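Local coordinates for mitogen-activated protein kinase kinase kinase 2 (PDB 2NPT) that phosphorylates MAP kinase kinases as a serine/threonine kinase, and probably pairs with partner proteins of its signalling cascade through its PB1 domain, at residues D74-D77 / K78-L82. Numbering follows the deposited sequence.
Sequences DDLD and KAVEL
Lys78 reaches back one helical turn to Asp74 in helix 73-85, and its side chain can be traced atom by atom. Lys78 CB lies 3.4 Å from Asp75 O, and Lys78 CG is equally close to Asp74 O. That course follows from a chi1 of -73°, which sets CG beside the backbone N and trails the chain toward the preceding turn. Beyond it the chain closes on the carboxylate: Lys78 CD stays 4.1 Å from Asp74 OD2 and CE comes to 3.8 Å. A bend at the last torsion, chi4 77°, turns the ammonium group in, and Lys78 NZ meets Asp74 OD2 at 2.5 Å, nearly in line with the C-O bond. This i to i+4 salt bridge is shorter than usual, its exact length is uncertain, and no extra strength should be read from it. The same two residues are joined by Lys78 N to Asp74 O, 3.0 Å long and 167° at the hydrogen.

The next three residues repeat the alpha-helical i to i+4 bonding, with Val80 N to Leu76 O the shortest at 2.8 Å. On the apolar side Leu76 CD1 touches Val80 CG2 at 3.9 Å. Leu76 also packs on Leu42 and Leu45 of helix 42-53 and on Leu92 of strand 92-98, which Ala79 touches as well, so this face joins the helix to the core of the ubiquitin-like PB1 fold. Two other acids bond back to residues at or just before the helix start: Asp75 OD2 accepts from Thr71 N, and Asp77 OD1 from Gln73 NE2.

The contact therefore divides by chemistry: Leu76 and Ala79 pack inward, Val80 lies at the margin against Arg38, and the exposed ion pair probably offsets one negative charge in an aspartate-rich turn and favours the ionised carboxylate of Asp74.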
loop_
_atom_site.group_PDB
_atom_site.type_symbol
_atom_site.label_atom_id
_atom_site.label_comp_id
_atom_site.label_asym_id
_atom_site.label_seq_id
_atom_site.Cartn_x
_atom_site.Cartn_y
_atom_site.Cartn_z
ATOM N N ASP D 74 -9.313 6.325 -21.856
ATOM C CA ASP D 74 -10.055 5.101 -22.147
ATOM C C ASP D 74 -9.321 3.810 -21.861
ATOM O O ASP D 74 -9.913 2.853 -21.383
ATOM C CB ASP D 74 -10.543 5.096 -23.596
ATOM C CG ASP D 74 -11.544 3.985 -23.828
ATOM O OD1 ASP D 74 -12.722 4.179 -23.477
ATOM O OD2 ASP D 74 -11.129 2.902 -24.280
ATOM N N ASP D 75 -8.010 3.778 -22.127
ATOM C CA ASP D 75 -7.201 2.604 -21.848
ATOM C C ASP D 75 -7.250 2.289 -20.330
ATOM O O ASP D 75 -7.380 1.128 -19.894
ATOM C CB ASP D 75 -5.737 2.871 -22.252
ATOM C CG ASP D 75 -5.496 2.919 -23.800
ATOM O OD1 ASP D 75 -6.291 2.387 -24.614
ATOM O OD2 ASP D 75 -4.425 3.453 -24.206
ATOM N N LEU D 76 -7.114 3.342 -19.536
ATOM C CA LEU D 76 -7.059 3.171 -18.088
ATOM C C LEU D 76 -8.436 2.701 -17.590
ATOM O O LEU D 76 -8.542 1.831 -16.743
ATOM C CB LEU D 76 -6.703 4.489 -17.423
ATOM C CG LEU D 76 -6.821 4.496 -15.884
ATOM C CD1 LEU D 76 -5.967 3.367 -15.262
ATOM C CD2 LEU D 76 -6.438 5.817 -15.379
ATOM N N ASP D 77 -9.478 3.348 -18.103
ATOM C CA ASP D 77 -10.850 2.995 -17.734
ATOM C C ASP D 77 -11.083 1.512 -17.955
ATOM O O ASP D 77 -11.669 0.824 -17.093
ATOM C CB ASP D 77 -11.854 3.834 -18.552
ATOM C CG ASP D 77 -11.904 5.308 -18.108
ATOM O OD1 ASP D 77 -11.406 5.654 -17.033
ATOM O OD2 ASP D 77 -12.442 6.133 -18.849
ATOM N N LYS D 78 -10.632 1.004 -19.105
ATOM C CA LYS D 78 -10.697 -0.427 -19.350
ATOM C C LYS D 78 -10.000 -1.223 -18.259
ATOM O O LYS D 78 -10.543 -2.228 -17.773
ATOM C CB LYS D 78 -10.069 -0.785 -20.722
ATOM C CG LYS D 78 -10.900 -0.389 -21.928
ATOM C CD LYS D 78 -10.325 -1.013 -23.195
ATOM C CE LYS D 78 -11.297 -0.937 -24.339
ATOM N NZ LYS D 78 -11.284 0.434 -24.864
ATOM N N ALA D 79 -8.789 -0.796 -17.860
ATOM C CA ALA D 79 -8.022 -1.510 -16.810
ATOM C C ALA D 79 -8.664 -1.460 -15.413
ATOM O O ALA D 79 -8.634 -2.433 -14.637
ATOM C CB ALA D 79 -6.547 -0.971 -16.715
ATOM N N VAL D 80 -9.230 -0.310 -15.062
ATOM C CA VAL D 80 -9.952 -0.232 -13.795
ATOM C C VAL D 80 -11.175 -1.178 -13.801
ATOM O O VAL D 80 -11.440 -1.813 -12.775
ATOM C CB VAL D 80 -10.382 1.217 -13.455
ATOM C CG1 VAL D 80 -11.235 1.243 -12.181
ATOM C CG2 VAL D 80 -9.145 2.075 -13.312
ATOM N N GLU D 81 -11.924 -1.210 -14.915
ATOM C CA GLU D 81 -13.054 -2.153 -15.066
ATOM C C GLU D 81 -12.616 -3.588 -14.813
ATOM O O GLU D 81 -13.238 -4.302 -14.017
ATOM C CB GLU D 81 -13.727 -2.085 -16.443
ATOM C CG GLU D 81 -14.885 -3.126 -16.589
ATOM C CD GLU D 81 -15.434 -3.266 -18.009
ATOM O OE1 GLU D 81 -15.582 -2.231 -18.719
ATOM O OE2 GLU D 81 -15.737 -4.425 -18.401
ATOM N N LEU D 82 -11.545 -4.013 -15.476
ATOM C CA LEU D 82 -11.023 -5.357 -15.239
ATOM C C LEU D 82 -10.743 -5.583 -13.749
ATOM O O LEU D 82 -11.128 -6.616 -13.201
ATOM C CB LEU D 82 -9.754 -5.653 -16.036
ATOM C CG LEU D 82 -9.869 -5.554 -17.549
ATOM C CD1 LEU D 82 -8.501 -5.864 -18.082
ATOM C CD2 LEU D 82 -10.959 -6.475 -18.143
#